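Long-range contact in penicillin-binding protein 2 (Pbp2) (Helicobacter pylori, PDB 5LP5), which probably cross-links peptidoglycan as a penicillin-sensitive transpeptidase and forms a complex with MreC in cell wall synthesis: residues A[327-339]-A[348-360]. Sequence-based numbering, arbitrary orientation.
Sequences ITENTTIPTPPFI and DWKKTGHGNSNLY
Thr335 and Ser357 meet through their hydroxyls, where Thr335 OG1 donates a hydrogen bond to Ser357 OG over 2.6 Å. Ser357 carries OG between its backbone N and carbonyl carbon (chi1 56°), which turns the hydroxyl to Thr335. The methyl of Thr335, CG2, lies 3.8 Å from His354 CB. Both Thr335 and Ser357 are buried, and the bond gives the Thr335 hydroxyl proton an acceptor inside the contact.

The backbones around this pair run antiparallel. Ile333 and Ser357 form a hydrogen-bonded pair: Ile333 N reaches Ser357 O at 3.2 Å, and Ser357 N returns to Ile333 O. The neighbouring Pro334 and Asn356 form a non-hydrogen-bonded pair, with Asn356 OD1 3.5 Å from Pro334 CA. Beyond it, His354 N donates to Thr335 O over 2.9 Å; Thr335 N also points to Gly355 O, but that bond is modelled too short to be relied on. His354 and Gly355 both face Thr335, a classic beta bulge. Asp348 N bonds to Pro337 O at the far end.

At the other end, Leu359 N donates to Glu329 O over 3.2 Å. Glu329 lies alongside Tyr360, its CG 3.5 Å from Tyr360 CE2, with carboxylate and ring planes 59° apart. Asn330 OD1 approaches the same ring atom obliquely.

Asp348 is held within its own segment by an Asx turn, OD1 accepting from Lys350 N. A second shell sets several groups. Asp368 N donates to Asp348 OD2, Lys480 forms a salt bridge with Glu329 OE1, and Tyr360 packs on helix 475-493. Asn358 is the N-cap of helix 359-364, its OD1 accepting from Lys361 N.

The whole is a short, bulged two-stranded antiparallel ribbon on the surface of the transpeptidase domain, which leads from the loop after helix 314-324 into helix 359-364.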
# COMPACT_ATOMS: atom_id res chain seq x y z
N ILE A 327 46.07 16.47 38.83
CA ILE A 327 45.95 15.07 39.29
C ILE A 327 45.99 14.09 38.12
O ILE A 327 46.08 14.49 36.96
CB ILE A 327 44.66 14.86 40.13
CG1 ILE A 327 43.41 15.40 39.42
CG2 ILE A 327 44.81 15.50 41.51
CD1 ILE A 327 42.56 14.34 38.78
N THR A 328 45.98 12.79 38.43
CA THR A 328 46.00 11.74 37.40
C THR A 328 45.06 10.57 37.74
O THR A 328 44.49 10.48 38.84
CB THR A 328 47.40 11.14 37.18
OG1 THR A 328 47.81 10.43 38.36
CG2 THR A 328 48.41 12.21 36.83
N GLU A 329 44.93 9.69 36.76
CA GLU A 329 44.13 8.48 36.89
C GLU A 329 44.56 7.65 38.08
O GLU A 329 43.74 6.94 38.65
CB GLU A 329 44.15 7.65 35.58
CG GLU A 329 45.51 7.27 35.01
CD GLU A 329 46.07 8.29 34.03
OE1 GLU A 329 45.78 9.50 34.16
OE2 GLU A 329 46.82 7.88 33.13
N ASN A 330 45.82 7.77 38.49
CA ASN A 330 46.38 6.98 39.59
C ASN A 330 46.34 7.67 40.94
O ASN A 330 46.65 7.05 41.96
CB ASN A 330 47.81 6.62 39.27
CG ASN A 330 47.97 6.04 37.90
OD1 ASN A 330 47.44 4.98 37.61
ND2 ASN A 330 48.69 6.74 37.04
N THR A 331 45.99 8.95 40.96
CA THR A 331 45.81 9.66 42.21
C THR A 331 44.83 8.88 43.08
O THR A 331 43.65 8.72 42.75
CB THR A 331 45.27 11.06 41.96
OG1 THR A 331 46.13 11.72 41.01
CG2 THR A 331 45.20 11.84 43.27
N THR A 332 45.36 8.37 44.18
CA THR A 332 44.60 7.54 45.09
C THR A 332 44.29 8.37 46.33
O THR A 332 45.15 9.10 46.83
CB THR A 332 45.41 6.28 45.49
OG1 THR A 332 46.01 5.70 44.32
CG2 THR A 332 44.53 5.25 46.18
N ILE A 333 43.05 8.27 46.81
CA ILE A 333 42.64 8.96 48.04
C ILE A 333 41.75 8.06 48.89
O ILE A 333 41.13 7.14 48.37
CB ILE A 333 41.92 10.29 47.74
CG1 ILE A 333 40.58 10.03 47.01
CG2 ILE A 333 42.82 11.21 46.91
CD1 ILE A 333 39.74 11.27 46.75
N PRO A 334 41.68 8.33 50.20
CA PRO A 334 40.83 7.52 51.09
C PRO A 334 39.32 7.70 50.86
O PRO A 334 38.83 8.82 50.74
CB PRO A 334 41.25 7.97 52.50
CG PRO A 334 41.95 9.28 52.32
CD PRO A 334 42.53 9.28 50.94
N THR A 335 38.59 6.59 50.82
CA THR A 335 37.17 6.59 50.47
C THR A 335 36.32 5.93 51.56
O THR A 335 36.01 4.74 51.49
CB THR A 335 36.95 5.87 49.13
OG1 THR A 335 37.68 6.55 48.10
CG2 THR A 335 35.47 5.85 48.73
N PRO A 336 35.95 6.71 52.58
CA PRO A 336 35.09 6.25 53.66
C PRO A 336 33.62 6.15 53.24
O PRO A 336 33.27 6.56 52.12
CB PRO A 336 35.26 7.32 54.73
CG PRO A 336 35.63 8.54 53.98
CD PRO A 336 36.45 8.08 52.82
N PRO A 337 32.76 5.62 54.14
CA PRO A 337 31.32 5.50 53.88
C PRO A 337 30.63 6.82 53.54
O PRO A 337 29.60 6.81 52.89
CB PRO A 337 30.77 4.93 55.20
CG PRO A 337 31.91 4.19 55.79
CD PRO A 337 33.13 4.99 55.41
N PHE A 338 31.18 7.93 53.99
CA PHE A 338 30.60 9.25 53.73
C PHE A 338 31.65 10.33 53.92
O PHE A 338 32.78 10.04 54.30
CB PHE A 338 29.40 9.49 54.67
CG PHE A 338 29.75 9.51 56.14
CD1 PHE A 338 30.15 10.68 56.76
CD2 PHE A 338 29.65 8.34 56.91
CE1 PHE A 338 30.47 10.70 58.11
CE2 PHE A 338 29.97 8.35 58.26
CZ PHE A 338 30.38 9.53 58.86
N ILE A 339 31.27 11.58 53.65
CA ILE A 339 32.07 12.74 54.07
C ILE A 339 31.16 13.80 54.68
O ILE A 339 29.94 13.78 54.47
CB ILE A 339 32.88 13.37 52.92
CG1 ILE A 339 31.98 13.81 51.78
CG2 ILE A 339 33.91 12.39 52.39
CD1 ILE A 339 32.68 14.69 50.76
N ASP A 348 27.89 7.71 50.53
CA ASP A 348 28.24 6.74 49.48
C ASP A 348 27.17 5.65 49.46
O ASP A 348 26.53 5.38 50.47
CB ASP A 348 29.63 6.13 49.75
CG ASP A 348 30.12 5.24 48.63
OD1 ASP A 348 29.49 4.18 48.40
OD2 ASP A 348 31.14 5.61 48.01
N TRP A 349 26.96 5.04 48.29
CA TRP A 349 25.80 4.18 48.09
C TRP A 349 25.78 2.95 49.02
O TRP A 349 24.70 2.48 49.39
CB TRP A 349 25.64 3.76 46.62
CG TRP A 349 26.80 2.98 46.08
CD1 TRP A 349 27.96 3.48 45.57
CD2 TRP A 349 26.91 1.55 46.01
NE1 TRP A 349 28.79 2.46 45.20
CE2 TRP A 349 28.17 1.26 45.46
CE3 TRP A 349 26.07 0.49 46.38
CZ2 TRP A 349 28.62 -0.05 45.26
CZ3 TRP A 349 26.52 -0.82 46.17
CH2 TRP A 349 27.78 -1.08 45.62
N LYS A 350 26.94 2.43 49.40
CA LYS A 350 26.95 1.35 50.39
C LYS A 350 27.68 1.72 51.66
O LYS A 350 28.81 2.18 51.62
CB LYS A 350 27.51 0.03 49.85
CG LYS A 350 27.06 -1.17 50.68
CD LYS A 350 25.56 -1.47 50.51
CE LYS A 350 25.09 -2.53 51.48
NZ LYS A 350 23.84 -3.21 51.03
N LYS A 351 26.95 1.51 52.76
CA LYS A 351 27.38 1.63 54.15
C LYS A 351 28.90 1.47 54.40
O LYS A 351 29.56 2.33 55.01
CB LYS A 351 26.60 0.56 54.95
CG LYS A 351 26.60 0.67 56.46
CD LYS A 351 25.96 -0.56 57.08
CE LYS A 351 25.86 -0.46 58.60
NZ LYS A 351 25.48 -1.76 59.21
N THR A 352 29.42 0.34 53.93
CA THR A 352 30.78 -0.10 54.25
C THR A 352 31.87 0.89 53.83
O THR A 352 32.86 1.04 54.52
CB THR A 352 31.09 -1.54 53.71
OG1 THR A 352 32.50 -1.75 53.67
CG2 THR A 352 30.52 -1.78 52.30
N GLY A 353 31.68 1.57 52.71
CA GLY A 353 32.73 2.46 52.19
C GLY A 353 33.69 1.66 51.34
O GLY A 353 33.51 0.45 51.19
N HIS A 354 34.70 2.31 50.76
CA HIS A 354 35.52 1.66 49.73
C HIS A 354 37.03 1.92 49.85
O HIS A 354 37.72 2.10 48.85
CB HIS A 354 34.99 2.05 48.34
CG HIS A 354 33.60 1.54 48.07
ND1 HIS A 354 32.46 2.28 48.33
CD2 HIS A 354 33.17 0.35 47.59
CE1 HIS A 354 31.40 1.56 48.01
NE2 HIS A 354 31.80 0.39 47.56
N GLY A 355 37.53 1.91 51.08
CA GLY A 355 38.98 1.99 51.34
C GLY A 355 39.75 3.10 50.64
O GLY A 355 39.28 4.23 50.55
N ASN A 356 40.95 2.79 50.15
CA ASN A 356 41.69 3.68 49.24
C ASN A 356 41.22 3.39 47.81
O ASN A 356 40.97 2.23 47.46
CB ASN A 356 43.20 3.44 49.34
CG ASN A 356 43.86 4.20 50.49
OD1 ASN A 356 43.22 4.95 51.23
ND2 ASN A 356 45.16 4.01 50.64
N SER A 357 41.09 4.43 46.99
CA SER A 357 40.67 4.24 45.59
C SER A 357 41.10 5.37 44.65
O SER A 357 41.12 6.55 45.00
CB SER A 357 39.15 4.04 45.53
OG SER A 357 38.46 5.11 46.13
N ASN A 358 41.44 4.97 43.43
CA ASN A 358 41.88 5.90 42.37
C ASN A 358 40.72 6.09 41.38
O ASN A 358 39.59 5.67 41.66
CB ASN A 358 43.12 5.33 41.67
CG ASN A 358 42.91 3.91 41.17
OD1 ASN A 358 41.83 3.56 40.70
ND2 ASN A 358 43.95 3.08 41.29
N LEU A 359 41.00 6.69 40.23
CA LEU A 359 39.98 6.83 39.17
C LEU A 359 39.48 5.47 38.65
O LEU A 359 38.27 5.21 38.64
CB LEU A 359 40.52 7.68 38.00
CG LEU A 359 39.49 8.50 37.19
CD1 LEU A 359 40.17 9.44 36.21
CD2 LEU A 359 38.49 7.65 36.44
N TYR A 360 40.41 4.60 38.24
CA TYR A 360 40.07 3.25 37.74
C TYR A 360 39.10 2.55 38.70
O TYR A 360 38.10 1.96 38.27
CB TYR A 360 41.32 2.35 37.57
CG TYR A 360 42.36 2.79 36.53
CD1 TYR A 360 42.34 2.30 35.23
CD2 TYR A 360 43.39 3.67 36.88
CE1 TYR A 360 43.29 2.70 34.30
CE2 TYR A 360 44.34 4.07 35.96
CZ TYR A 360 44.29 3.58 34.67
OH TYR A 360 45.23 3.99 33.77